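Local coordinates for protein alpha-fucosidase GH29 (Fusarium graminearum, PDB 4PSR) that hydrolyses alpha-L-fucosides, probably releasing the alpha-1,6-linked fucose carried by the reducing-end N-acetylglucosamine of glycoprotein glycans, at residues A[118-129]-A[164-175]; A[283-291]-A[300-311]. One frame throughout, in Å; residues are numbered along the deposited sequence. Where two conformers were deposited one is given.

Following the chain from the N terminus, strand 119-125 is the second of the eight parallel strands of a TIM barrel. The chain leaves it, runs through helix 151-161 and returns as strand 165-170, so contact 1 closes a beta-alpha-beta unit. Contact 2 opens only later: strand 284-287 is followed by a short loop without a helix, and strand 300-305 then pairs with it as the seventh barrel strand. The two contacts therefore stand in series, neither nested nor crossed, on separate parts of one closed sheet, with centres about 13 Å apart. Two histidines after strand 119-125 bond the fucose, His171 after strand 165-170 lies close against it, and 300-311 adds a tryptophan face.

Contact 1: residues A[118-129]-A[164-175]; sequences RFAGPVAEHHDG and MKLVIAMHQAYN. With FUL (beta-L-fucopyranose), chain M.
His127 ND1 donates to His171 O at 2.9 Å, on a carbonyl lone pair and close to the imidazole plane. This bond fixes the rotation of the His127 ring and points its far nitrogen at the fucose, where NE2 lies 2.9 Å from O2 in a hydrogen bond. His126 NE2 is bonded to fucose O4 at 3.0 Å and more weakly to O3. Behind these residues Asn175 ND2 donates to His127 O, approaching above the carbonyl plane, and also bonds Leu194 O.

The rings then pack on one another. His126, its ring swung away from the backbone N (chi1 -160°), brings CD2 over the centre of the His171 ring, the two planes inclined at 44°. Tyr174 turns an edge toward the face of His127 and lays CB over the same ring, 4.0 Å from its centroid.

Farther back the strands pair in parallel. Pro122 O accepts from Ala169 N and Ala169 O from Ala124 N; a beta bulge then shifts the register, and Glu125 O takes the His171 N-H at 2.8 Å. Small residues suit this close approach: Ala124 CB touches Ile168 CG2 at a tight 3.4 Å, and Gly121 sets its bare CA against Val167 O. Pro122 CG meets the Ile168 CD1 branch on the side toward helix 151-161.

Imidazoles can meet sugar hydroxyls as donor or acceptor; here His171 O orients His127, while Asp226 holds His171 ND1. This is consistent with histidines held ready for fucose at the C-terminal ends of these strands.

Contact 2: residues A[283-291]-A[300-311]; sequences AVDDWERGG and WQTDDAISASSW. With FUL (beta-L-fucopyranose), chain M.
Strands 284-287 and 300-305 run parallel at 33° to one another, Asp285 O accepting from Gln301 N and Gln301 O from Trp287 N at 2.8 Å.

Asp286, on the same face of the sheet as Gln301, meets two polar side chains. Gln301 NE2 donates to Asp286 OD2 at 3.2 Å from above the carboxylate plane, while the Asp303 side chain crosses that of Asp286 at about a right angle, OD2 lying 2.5 Å from Asp286 OD1. A water donates to Asp303 OD2 and Trp287 O, bridging Asp303 to the backbone of Trp287. Gln301 suits its place because its other amide end, OE1, bonds Tyr24.

On the other face Trp287 CD1 packs obliquely against Trp300 CE3 at 4.0 Å. Beside them Thr302 OG1 donates to Trp287 O from above the carbonyl plane and accepts from a second water, which also donates to Asp303 O.

Arg289, second residue of a type II turn from Glu288 to Gly291 with Gly290 at the positive-phi corner, extends its chain from CG to NE. NE makes a salt bridge with Asp304 OD1 at 2.9 Å, the guanidinium standing nearly perpendicular to the carboxylate. Ala305 N holds the same oxygen through its anti lone pair, and Ala305 CB lies over one guanidinium face. The long arginine thus ties the turn to the neighbouring strand and, through an in-plane bond from NH2 to Ser307 O, to the loop after it.

Farther on, Trp311 sets one ring face against the fucose methyl, CZ2 3.6 Å from C6, as suits a hydrophobic patch on the sugar. Asp286 and Gln301 face Trp224 of strand 222-225, which also bonds Asp303; strand 268-272 flanks Val284, strand 337-343 flanks Gln301 and Asp303, and Trp300 NE1 bonds Lys335 O just after helix 322-334.

Contact 1: residues A[118-129]-A[164-175]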
loop_
_atom_site.group_PDB
_atom_site.type_symbol
_atom_site.label_atom_id
_atom_site.label_comp_id
_atom_site.label_asym_id
_atom_site.label_seq_id
_atom_site.Cartn_x
_atom_site.Cartn_y
_atom_site.Cartn_z
ATOM N N ARG A 118 -6.161 -10.642 -0.870
ATOM C CA ARG A 118 -7.574 -10.439 -1.125
ATOM C C ARG A 118 -7.813 -9.543 -2.333
ATOM O O ARG A 118 -8.946 -9.429 -2.800
ATOM C CB ARG A 118 -8.264 -9.870 0.098
ATOM C CG ARG A 118 -8.504 -10.877 1.184
ATOM C CD ARG A 118 -9.568 -10.333 2.102
ATOM N NE ARG A 118 -10.047 -11.321 3.045
ATOM C CZ ARG A 118 -10.851 -11.028 4.037
ATOM N NH1 ARG A 118 -11.269 -9.770 4.199
ATOM N NH2 ARG A 118 -11.238 -11.982 4.861
ATOM N N PHE A 119 -6.746 -8.931 -2.845
ATOM C CA PHE A 119 -6.766 -8.248 -4.146
ATOM C C PHE A 119 -5.471 -8.570 -4.864
ATOM O O PHE A 119 -4.447 -8.755 -4.204
ATOM C CB PHE A 119 -7.037 -6.718 -4.065
ATOM C CG PHE A 119 -6.096 -5.913 -3.158
ATOM C CD1 PHE A 119 -5.184 -5.034 -3.706
ATOM C CD2 PHE A 119 -6.222 -5.941 -1.772
ATOM C CE1 PHE A 119 -4.368 -4.265 -2.898
ATOM C CE2 PHE A 119 -5.396 -5.184 -0.952
ATOM C CZ PHE A 119 -4.477 -4.333 -1.527
ATOM N N ALA A 120 -5.522 -8.633 -6.189
ATOM C CA ALA A 120 -4.378 -9.019 -6.969
ATOM C C ALA A 120 -4.507 -8.544 -8.397
ATOM O O ALA A 120 -5.623 -8.323 -8.884
ATOM C CB ALA A 120 -4.196 -10.551 -6.945
ATOM N N GLY A 121 -3.372 -8.402 -9.068
ATOM C CA GLY A 121 -3.406 -8.134 -10.489
ATOM C C GLY A 121 -2.093 -7.624 -11.022
ATOM O O GLY A 121 -1.131 -7.447 -10.274
ATOM N N PRO A 122 -2.051 -7.359 -12.330
ATOM C CA PRO A 122 -0.820 -6.949 -13.010
ATOM C C PRO A 122 -0.567 -5.443 -12.979
ATOM O O PRO A 122 -1.484 -4.634 -12.876
ATOM C CB PRO A 122 -1.093 -7.300 -14.470
ATOM C CG PRO A 122 -2.620 -7.121 -14.590
ATOM C CD PRO A 122 -3.158 -7.628 -13.276
ATOM N N VAL A 123 0.698 -5.091 -13.144
ATOM C CA VAL A 123 1.042 -3.836 -13.789
ATOM C C VAL A 123 0.558 -3.968 -15.228
ATOM O O VAL A 123 1.021 -4.838 -15.976
ATOM C CB VAL A 123 2.568 -3.559 -13.737
ATOM C CG1 VAL A 123 2.937 -2.395 -14.641
ATOM C CG2 VAL A 123 2.990 -3.286 -12.310
ATOM N N ALA A 124 -0.415 -3.148 -15.622
ATOM C CA ALA A 124 -0.974 -3.217 -16.974
ATOM C C ALA A 124 -0.173 -2.358 -17.945
ATOM O O ALA A 124 -0.106 -2.673 -19.145
ATOM C CB ALA A 124 -2.427 -2.795 -16.990
ATOM N N GLU A 125 0.403 -1.255 -17.449
ATOM C CA GLU A 125 1.293 -0.421 -18.273
ATOM C C GLU A 125 2.211 0.300 -17.296
ATOM O O GLU A 125 1.711 0.996 -16.405
ATOM C CB GLU A 125 0.526 0.575 -19.119
ATOM C CG GLU A 125 1.489 1.440 -19.944
ATOM C CD GLU A 125 0.852 2.278 -21.012
ATOM O OE1 GLU A 125 -0.322 2.092 -21.329
ATOM O OE2 GLU A 125 1.573 3.182 -21.529
ATOM N N HIS A 126 3.515 0.124 -17.462
ATOM C CA HIS A 126 4.482 0.836 -16.631
ATOM C C HIS A 126 4.810 2.193 -17.296
ATOM O O HIS A 126 3.939 2.778 -17.903
ATOM C CB HIS A 126 5.692 -0.069 -16.357
ATOM C CG HIS A 126 6.493 0.359 -15.183
ATOM N ND1 HIS A 126 7.686 1.035 -15.324
ATOM C CD2 HIS A 126 6.244 0.298 -13.857
ATOM C CE1 HIS A 126 8.163 1.327 -14.124
ATOM N NE2 HIS A 126 7.300 0.900 -13.216
ATOM N N HIS A 127 6.042 2.699 -17.147
ATOM C CA HIS A 127 6.442 3.981 -17.738
ATOM C C HIS A 127 6.903 3.845 -19.201
ATOM O O HIS A 127 7.124 4.873 -19.849
ATOM C CB HIS A 127 7.653 4.602 -17.001
ATOM C CG HIS A 127 7.503 4.838 -15.521
ATOM N ND1 HIS A 127 6.371 5.354 -14.910
ATOM C CD2 HIS A 127 8.427 4.689 -14.538
ATOM C CE1 HIS A 127 6.620 5.507 -13.617
ATOM N NE2 HIS A 127 7.846 5.095 -13.359
ATOM N N ASP A 128 7.039 2.613 -19.699
ATOM C CA ASP A 128 7.726 2.309 -20.948
ATOM C C ASP A 128 6.840 2.299 -22.188
ATOM O O ASP A 128 7.288 1.881 -23.258
ATOM C CB ASP A 128 8.432 0.967 -20.846
ATOM C CG ASP A 128 7.464 -0.214 -20.762
ATOM O OD1 ASP A 128 6.300 -0.014 -20.333
ATOM O OD2 ASP A 128 7.879 -1.342 -21.122
ATOM N N GLY A 129 5.595 2.737 -22.062
ATOM C CA GLY A 129 4.734 2.924 -23.217
ATOM C C GLY A 129 4.041 1.703 -23.817
ATOM O O GLY A 129 3.396 1.816 -24.884
ATOM N N MET A 164 -10.638 -13.186 -5.888
ATOM C CA MET A 164 -9.943 -12.020 -5.370
ATOM C C MET A 164 -10.451 -10.805 -6.142
ATOM O O MET A 164 -10.873 -10.908 -7.300
ATOM C CB MET A 164 -8.424 -12.160 -5.539
ATOM C CG MET A 164 -7.832 -13.277 -4.713
ATOM S SD MET A 164 -6.083 -13.545 -4.922
ATOM C CE MET A 164 -6.032 -14.204 -6.575
ATOM N N LYS A 165 -10.421 -9.659 -5.481
ATOM C CA LYS A 165 -10.644 -8.376 -6.151
ATOM C C LYS A 165 -9.478 -8.090 -7.079
ATOM O O LYS A 165 -8.349 -8.529 -6.843
ATOM C CB LYS A 165 -10.808 -7.261 -5.105
ATOM C CG LYS A 165 -12.041 -7.402 -4.210
ATOM C CD LYS A 165 -13.217 -6.631 -4.749
ATOM C CE LYS A 165 -14.435 -6.664 -3.819
ATOM N NZ LYS A 165 -15.529 -5.858 -4.414
ATOM N N LEU A 166 -9.742 -7.325 -8.126
ATOM C CA LEU A 166 -8.752 -7.039 -9.157
ATOM C C LEU A 166 -8.165 -5.634 -8.988
ATOM O O LEU A 166 -8.907 -4.625 -9.019
ATOM C CB LEU A 166 -9.375 -7.149 -10.548
ATOM C CG LEU A 166 -8.464 -6.852 -11.741
ATOM C CD1 LEU A 166 -7.355 -7.850 -11.873
ATOM C CD2 LEU A 166 -9.266 -6.773 -13.035
ATOM N N VAL A 167 -6.840 -5.581 -8.842
ATOM C CA VAL A 167 -6.095 -4.326 -8.939
ATOM C C VAL A 167 -5.362 -4.284 -10.274
ATOM O O VAL A 167 -4.800 -5.296 -10.732
ATOM C CB VAL A 167 -5.109 -4.107 -7.749
ATOM C CG1 VAL A 167 -4.131 -5.268 -7.580
ATOM C CG2 VAL A 167 -4.355 -2.788 -7.889
ATOM N N ILE A 168 -5.362 -3.099 -10.880
ATOM C CA ILE A 168 -4.573 -2.831 -12.084
ATOM C C ILE A 168 -3.674 -1.632 -11.801
ATOM O O ILE A 168 -4.183 -0.583 -11.374
ATOM C CB ILE A 168 -5.464 -2.536 -13.316
ATOM C CG1 ILE A 168 -6.342 -3.755 -13.676
ATOM C CG2 ILE A 168 -4.614 -2.084 -14.512
ATOM C CD1 ILE A 168 -5.598 -4.935 -14.285
ATOM N N ALA A 169 -2.375 -1.783 -12.021
ATOM C CA ALA A 169 -1.411 -0.679 -11.860
ATOM C C ALA A 169 -1.069 -0.050 -13.191
ATOM O O ALA A 169 -0.783 -0.724 -14.199
ATOM C CB ALA A 169 -0.149 -1.155 -11.126
ATOM N N MET A 170 -1.104 1.288 -13.179
ATOM C CA MET A 170 -0.904 2.128 -14.346
ATOM C C MET A 170 0.139 3.188 -14.022
ATOM O O MET A 170 -0.027 3.933 -13.054
ATOM C CB MET A 170 -2.210 2.792 -14.734
ATOM C CG MET A 170 -3.313 1.829 -15.136
ATOM S SD MET A 170 -3.024 1.031 -16.727
ATOM C CE MET A 170 -3.437 2.408 -17.824
ATOM N N HIS A 171 1.203 3.249 -14.817
ATOM C CA HIS A 171 2.301 4.180 -14.562
ATOM C C HIS A 171 2.591 5.034 -15.825
ATOM O O HIS A 171 3.736 5.405 -16.096
ATOM C CB HIS A 171 3.611 3.464 -14.117
ATOM C CG HIS A 171 3.456 2.286 -13.184
ATOM N ND1 HIS A 171 4.220 2.146 -12.046
ATOM C CD2 HIS A 171 2.692 1.162 -13.261
ATOM C CE1 HIS A 171 3.940 0.986 -11.463
ATOM N NE2 HIS A 171 3.018 0.371 -12.183
ATOM N N GLN A 172 1.532 5.378 -16.554
ATOM C CA GLN A 172 1.697 5.893 -17.912
ATOM C C GLN A 172 1.870 7.408 -18.010
ATOM O O GLN A 172 2.128 7.917 -19.096
ATOM C CB GLN A 172 0.618 5.341 -18.855
ATOM C CG GLN A 172 -0.725 6.042 -18.916
ATOM C CD GLN A 172 -1.652 5.839 -17.732
ATOM O OE1 GLN A 172 -1.220 5.423 -16.648
ATOM N NE2 GLN A 172 -2.940 6.140 -17.916
ATOM N N ALA A 173 1.809 8.112 -16.886
ATOM C CA ALA A 173 2.092 9.559 -16.894
ATOM C C ALA A 173 3.554 9.872 -17.103
ATOM O O ALA A 173 3.891 10.801 -17.873
ATOM C CB ALA A 173 1.614 10.197 -15.623
ATOM N N TYR A 174 4.468 9.168 -16.439
ATOM C CA TYR A 174 5.880 9.554 -16.538
ATOM C C TYR A 174 6.451 9.233 -17.918
ATOM O O TYR A 174 7.454 9.817 -18.362
ATOM C CB TYR A 174 6.697 8.919 -15.407
ATOM C CG TYR A 174 8.144 9.315 -15.332
ATOM C CD1 TYR A 174 8.550 10.638 -15.512
ATOM C CD2 TYR A 174 9.107 8.383 -14.996
ATOM C CE1 TYR A 174 9.873 10.981 -15.421
ATOM C CE2 TYR A 174 10.449 8.725 -14.902
ATOM C CZ TYR A 174 10.825 10.034 -15.094
ATOM O OH TYR A 174 12.177 10.325 -14.992
ATOM N N ASN A 175 5.763 8.354 -18.650
ATOM C CA ASN A 175 6.143 8.030 -20.018
ATOM C C ASN A 175 6.456 9.252 -20.896
ATOM O O ASN A 175 7.426 9.207 -21.664
ATOM C CB ASN A 175 5.025 7.182 -20.664
ATOM C CG ASN A 175 5.237 6.960 -22.134
ATOM O OD1 ASN A 175 4.620 7.645 -22.958
ATOM N ND2 ASN A 175 6.129 6.041 -22.488
HETATM C C1 FUL M . 7.842 4.015 -8.760
HETATM C C2 FUL M . 8.227 3.565 -10.154
HETATM O O2 FUL M . 9.083 4.510 -10.816
HETATM C C3 FUL M . 8.926 2.242 -9.985
HETATM O O3 FUL M . 9.382 1.801 -11.244
HETATM C C4 FUL M . 7.934 1.280 -9.383
HETATM O O4 FUL M . 6.865 1.070 -10.301
HETATM C C5 FUL M . 7.420 1.846 -8.065
HETATM C C6 FUL M . 6.355 0.980 -7.427
HETATM O O5 FUL M . 6.873 3.154 -8.210
HETATM O O1 FUL M . 7.260 5.290 -8.849
#

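Contact 2: residues A[283-291]-A[300-311]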
loop_
_atom_site.group_PDB
_atom_site.type_symbol
_atom_site.label_atom_id
_atom_site.label_comp_id
_atom_site.label_asym_id
_atom_site.label_seq_id
_atom_site.Cartn_x
_atom_site.Cartn_y
_atom_site.Cartn_z
ATOM N N ALA A 283 -9.497 9.660 -3.515
ATOM C CA ALA A 283 -8.454 8.701 -3.901
ATOM C C ALA A 283 -7.637 8.354 -2.671
ATOM O O ALA A 283 -7.551 9.150 -1.729
ATOM C CB ALA A 283 -7.562 9.288 -4.988
ATOM N N VAL A 284 -7.055 7.162 -2.656
ATOM C CA VAL A 284 -6.283 6.665 -1.529
ATOM C C VAL A 284 -4.808 6.971 -1.715
ATOM O O VAL A 284 -4.228 6.655 -2.759
ATOM C CB VAL A 284 -6.514 5.134 -1.356
ATOM C CG1 VAL A 284 -5.661 4.587 -0.221
ATOM C CG2 VAL A 284 -7.978 4.873 -1.098
ATOM N N ASP A 285 -4.191 7.590 -0.714
ATOM C CA ASP A 285 -2.757 7.895 -0.746
ATOM C C ASP A 285 -1.937 6.621 -0.657
ATOM O O ASP A 285 -2.182 5.770 0.224
ATOM C CB ASP A 285 -2.338 8.775 0.461
ATOM C CG ASP A 285 -2.828 10.206 0.394
ATOM O OD1 ASP A 285 -3.749 10.527 -0.372
ATOM O OD2 ASP A 285 -2.293 10.986 1.218
ATOM N N ASP A 286 -0.947 6.488 -1.539
ATOM C CA ASP A 286 -0.058 5.325 -1.585
ATOM C C ASP A 286 1.332 5.785 -1.172
ATOM O O ASP A 286 2.028 6.516 -1.894
ATOM C CB ASP A 286 -0.071 4.750 -3.002
ATOM C CG ASP A 286 0.751 3.521 -3.141
ATOM O OD1 ASP A 286 1.389 3.361 -4.225
ATOM O OD2 ASP A 286 0.758 2.688 -2.217
ATOM N N TRP A 287 1.720 5.432 0.039
ATOM C CA TRP A 287 2.984 5.871 0.599
ATOM C C TRP A 287 4.163 5.153 0.024
ATOM O O TRP A 287 4.059 3.989 -0.393
ATOM C CB TRP A 287 2.970 5.635 2.106
ATOM C CG TRP A 287 2.222 6.690 2.846
ATOM C CD1 TRP A 287 0.891 6.928 2.799
ATOM C CD2 TRP A 287 2.771 7.668 3.729
ATOM N NE1 TRP A 287 0.562 7.990 3.603
ATOM C CE2 TRP A 287 1.708 8.467 4.180
ATOM C CE3 TRP A 287 4.065 7.948 4.184
ATOM C CZ2 TRP A 287 1.891 9.528 5.075
ATOM C CZ3 TRP A 287 4.244 9.017 5.054
ATOM C CH2 TRP A 287 3.168 9.778 5.500
ATOM N N GLU A 288 5.310 5.835 0.068
ATOM C CA GLU A 288 6.585 5.264 -0.350
ATOM C C GLU A 288 6.893 3.995 0.432
ATOM O O GLU A 288 6.437 3.818 1.546
ATOM C CB GLU A 288 7.707 6.290 -0.128
ATOM C CG GLU A 288 7.941 6.661 1.323
ATOM C CD GLU A 288 8.636 8.008 1.476
ATOM O OE1 GLU A 288 9.505 8.334 0.638
ATOM O OE2 GLU A 288 8.298 8.744 2.429
ATOM N N ARG A 289 7.730 3.138 -0.143
ATOM C CA ARG A 289 8.059 1.854 0.475
ATOM C C ARG A 289 8.506 1.986 1.939
ATOM O O ARG A 289 9.306 2.851 2.296
ATOM C CB ARG A 289 9.121 1.159 -0.365
ATOM C CG ARG A 289 9.284 -0.307 -0.068
ATOM C CD ARG A 289 10.299 -0.859 -1.012
ATOM N NE ARG A 289 10.564 -2.256 -0.740
ATOM C CZ ARG A 289 11.381 -2.989 -1.482
ATOM N NH1 ARG A 289 11.981 -2.424 -2.525
ATOM N NH2 ARG A 289 11.572 -4.267 -1.186
ATOM N N GLY A 290 7.962 1.128 2.794
ATOM C CA GLY A 290 8.176 1.243 4.228
ATOM C C GLY A 290 6.963 1.833 4.916
ATOM O O GLY A 290 6.726 1.555 6.096
ATOM N N GLY A 291 6.206 2.670 4.194
ATOM C CA GLY A 291 5.067 3.375 4.761
ATOM C C GLY A 291 5.415 4.478 5.754
ATOM O O GLY A 291 6.589 4.789 5.965
ATOM N N TRP A 300 -5.038 4.554 4.162
ATOM C CA TRP A 300 -4.000 4.715 3.140
ATOM C C TRP A 300 -3.474 3.329 2.727
ATOM O O TRP A 300 -3.911 2.283 3.272
ATOM C CB TRP A 300 -2.849 5.618 3.684
ATOM C CG TRP A 300 -2.340 5.110 4.985
ATOM C CD1 TRP A 300 -2.849 5.389 6.206
ATOM C CD2 TRP A 300 -1.303 4.136 5.194
ATOM N NE1 TRP A 300 -2.185 4.662 7.174
ATOM C CE2 TRP A 300 -1.249 3.870 6.574
ATOM C CE3 TRP A 300 -0.424 3.464 4.349
ATOM C CZ2 TRP A 300 -0.340 2.967 7.127
ATOM C CZ3 TRP A 300 0.475 2.550 4.895
ATOM C CH2 TRP A 300 0.505 2.317 6.285
ATOM N N GLN A 301 -2.556 3.275 1.775
ATOM C CA GLN A 301 -1.855 2.022 1.487
ATOM C C GLN A 301 -0.410 2.306 1.164
ATOM O O GLN A 301 -0.016 3.483 1.063
ATOM C CB GLN A 301 -2.534 1.188 0.383
ATOM C CG GLN A 301 -2.402 1.745 -1.041
ATOM C CD GLN A 301 -2.468 0.642 -2.074
ATOM O OE1 GLN A 301 -3.525 0.009 -2.258
ATOM N NE2 GLN A 301 -1.325 0.336 -2.685
ATOM N N THR A 302 0.371 1.248 1.010
ATOM C CA THR A 302 1.756 1.349 0.602
ATOM C C THR A 302 2.080 0.109 -0.233
ATOM O O THR A 302 1.380 -0.916 -0.156
ATOM C CB THR A 302 2.680 1.546 1.801
ATOM O OG1 THR A 302 4.025 1.775 1.367
ATOM C CG2 THR A 302 2.675 0.325 2.688
ATOM N N ASP A 303 3.138 0.197 -1.017
ATOM C CA ASP A 303 3.621 -0.946 -1.805
ATOM C C ASP A 303 4.951 -1.468 -1.257
ATOM O O ASP A 303 5.784 -0.686 -0.794
ATOM C CB ASP A 303 3.820 -0.569 -3.274
ATOM C CG ASP A 303 2.736 0.321 -3.777
ATOM O OD1 ASP A 303 1.567 -0.107 -3.775
ATOM O OD2 ASP A 303 3.061 1.488 -4.138
ATOM N N ASP A 304 5.170 -2.775 -1.309
ATOM C CA ASP A 304 6.441 -3.355 -0.909
ATOM C C ASP A 304 6.817 -4.409 -1.945
ATOM O O ASP A 304 6.096 -4.593 -2.914
ATOM C CB ASP A 304 6.359 -3.969 0.479
ATOM C CG ASP A 304 7.636 -3.748 1.277
ATOM O OD1 ASP A 304 8.744 -4.007 0.742
ATOM O OD2 ASP A 304 7.527 -3.299 2.433
ATOM N N ALA A 305 7.939 -5.101 -1.747
ATOM C CA ALA A 305 8.415 -6.054 -2.746
ATOM C C ALA A 305 9.235 -7.137 -2.080
ATOM O O ALA A 305 9.899 -6.868 -1.082
ATOM C CB ALA A 305 9.237 -5.315 -3.791
ATOM N N ILE A 306 9.157 -8.372 -2.579
ATOM C CA ILE A 306 10.003 -9.433 -2.064
ATOM C C ILE A 306 11.476 -9.100 -2.422
ATOM O O ILE A 306 12.348 -9.518 -1.738
ATOM C CB ILE A 306 9.544 -10.871 -2.550
ATOM C CG1 ILE A 306 8.076 -11.119 -2.175
ATOM C CG2 ILE A 306 10.421 -11.948 -1.956
ATOM C CD1 ILE A 306 7.532 -12.437 -2.718
ATOM N N SER A 307 11.636 -8.652 -3.638
ATOM C CA SER A 307 12.949 -8.389 -4.138
ATOM C C SER A 307 13.646 -7.354 -3.282
ATOM O O SER A 307 13.039 -6.395 -2.823
ATOM C CB SER A 307 12.823 -7.877 -5.547
ATOM O OG SER A 307 14.056 -7.371 -5.943
ATOM N N ALA A 308 14.916 -7.630 -3.024
ATOM C CA ALA A 308 15.805 -6.747 -2.306
ATOM C C ALA A 308 16.634 -5.982 -3.321
ATOM O O ALA A 308 17.525 -5.218 -2.956
ATOM C CB ALA A 308 16.690 -7.550 -1.410
ATOM N N SER A 309 16.325 -6.188 -4.601
ATOM C CA SER A 309 16.998 -5.486 -5.666
ATOM C C SER A 309 15.966 -4.431 -6.221
ATOM O O SER A 309 15.608 -3.526 -5.496
ATOM C CB SER A 309 17.572 -6.537 -6.644
ATOM O OG SER A 309 18.476 -7.464 -5.956
ATOM N N SER A 310 15.547 -4.558 -7.481
ATOM C CA SER A 310 14.442 -3.918 -8.237
ATOM C C SER A 310 12.997 -4.474 -8.139
ATOM O O SER A 310 12.795 -5.475 -7.468
ATOM C CB SER A 310 14.962 -3.908 -9.679
ATOM O OG SER A 310 14.149 -4.520 -10.633
ATOM N N TRP A 311 12.015 -3.820 -8.757
ATOM C CA TRP A 311 10.613 -4.305 -8.793
ATOM C C TRP A 311 10.438 -5.422 -9.838
ATOM O O TRP A 311 9.506 -6.226 -9.752
ATOM C CB TRP A 311 9.597 -3.164 -9.050
ATOM C CG TRP A 311 9.650 -2.099 -8.007
ATOM C CD1 TRP A 311 10.535 -1.068 -7.956
ATOM C CD2 TRP A 311 8.794 -1.950 -6.858
ATOM N NE1 TRP A 311 10.299 -0.296 -6.862
ATOM C CE2 TRP A 311 9.235 -0.813 -6.164
ATOM C CE3 TRP A 311 7.695 -2.664 -6.356
ATOM C CZ2 TRP A 311 8.628 -0.373 -4.992
ATOM C CZ3 TRP A 311 7.081 -2.218 -5.198
ATOM C CH2 TRP A 311 7.558 -1.094 -4.520
HETATM C C1 FUL M . 7.842 4.015 -8.760
HETATM C C2 FUL M . 8.227 3.565 -10.154
HETATM O O2 FUL M . 9.083 4.510 -10.816
HETATM C C3 FUL M . 8.926 2.242 -9.985
HETATM O O3 FUL M . 9.382 1.801 -11.244
HETATM C C4 FUL M . 7.934 1.280 -9.383
HETATM O O4 FUL M . 6.865 1.070 -10.301
HETATM C C5 FUL M . 7.420 1.846 -8.065
HETATM C C6 FUL M . 6.355 0.980 -7.427
HETATM O O5 FUL M . 6.873 3.154 -8.210
HETATM O O1 FUL M . 7.260 5.290 -8.849
HETATM O O HOH W 1 4.997 2.739 -2.671
HETATM O O HOH W 2 10.830 -5.247 1.231
HETATM O O HOH W 3 5.968 -0.038 1.777
#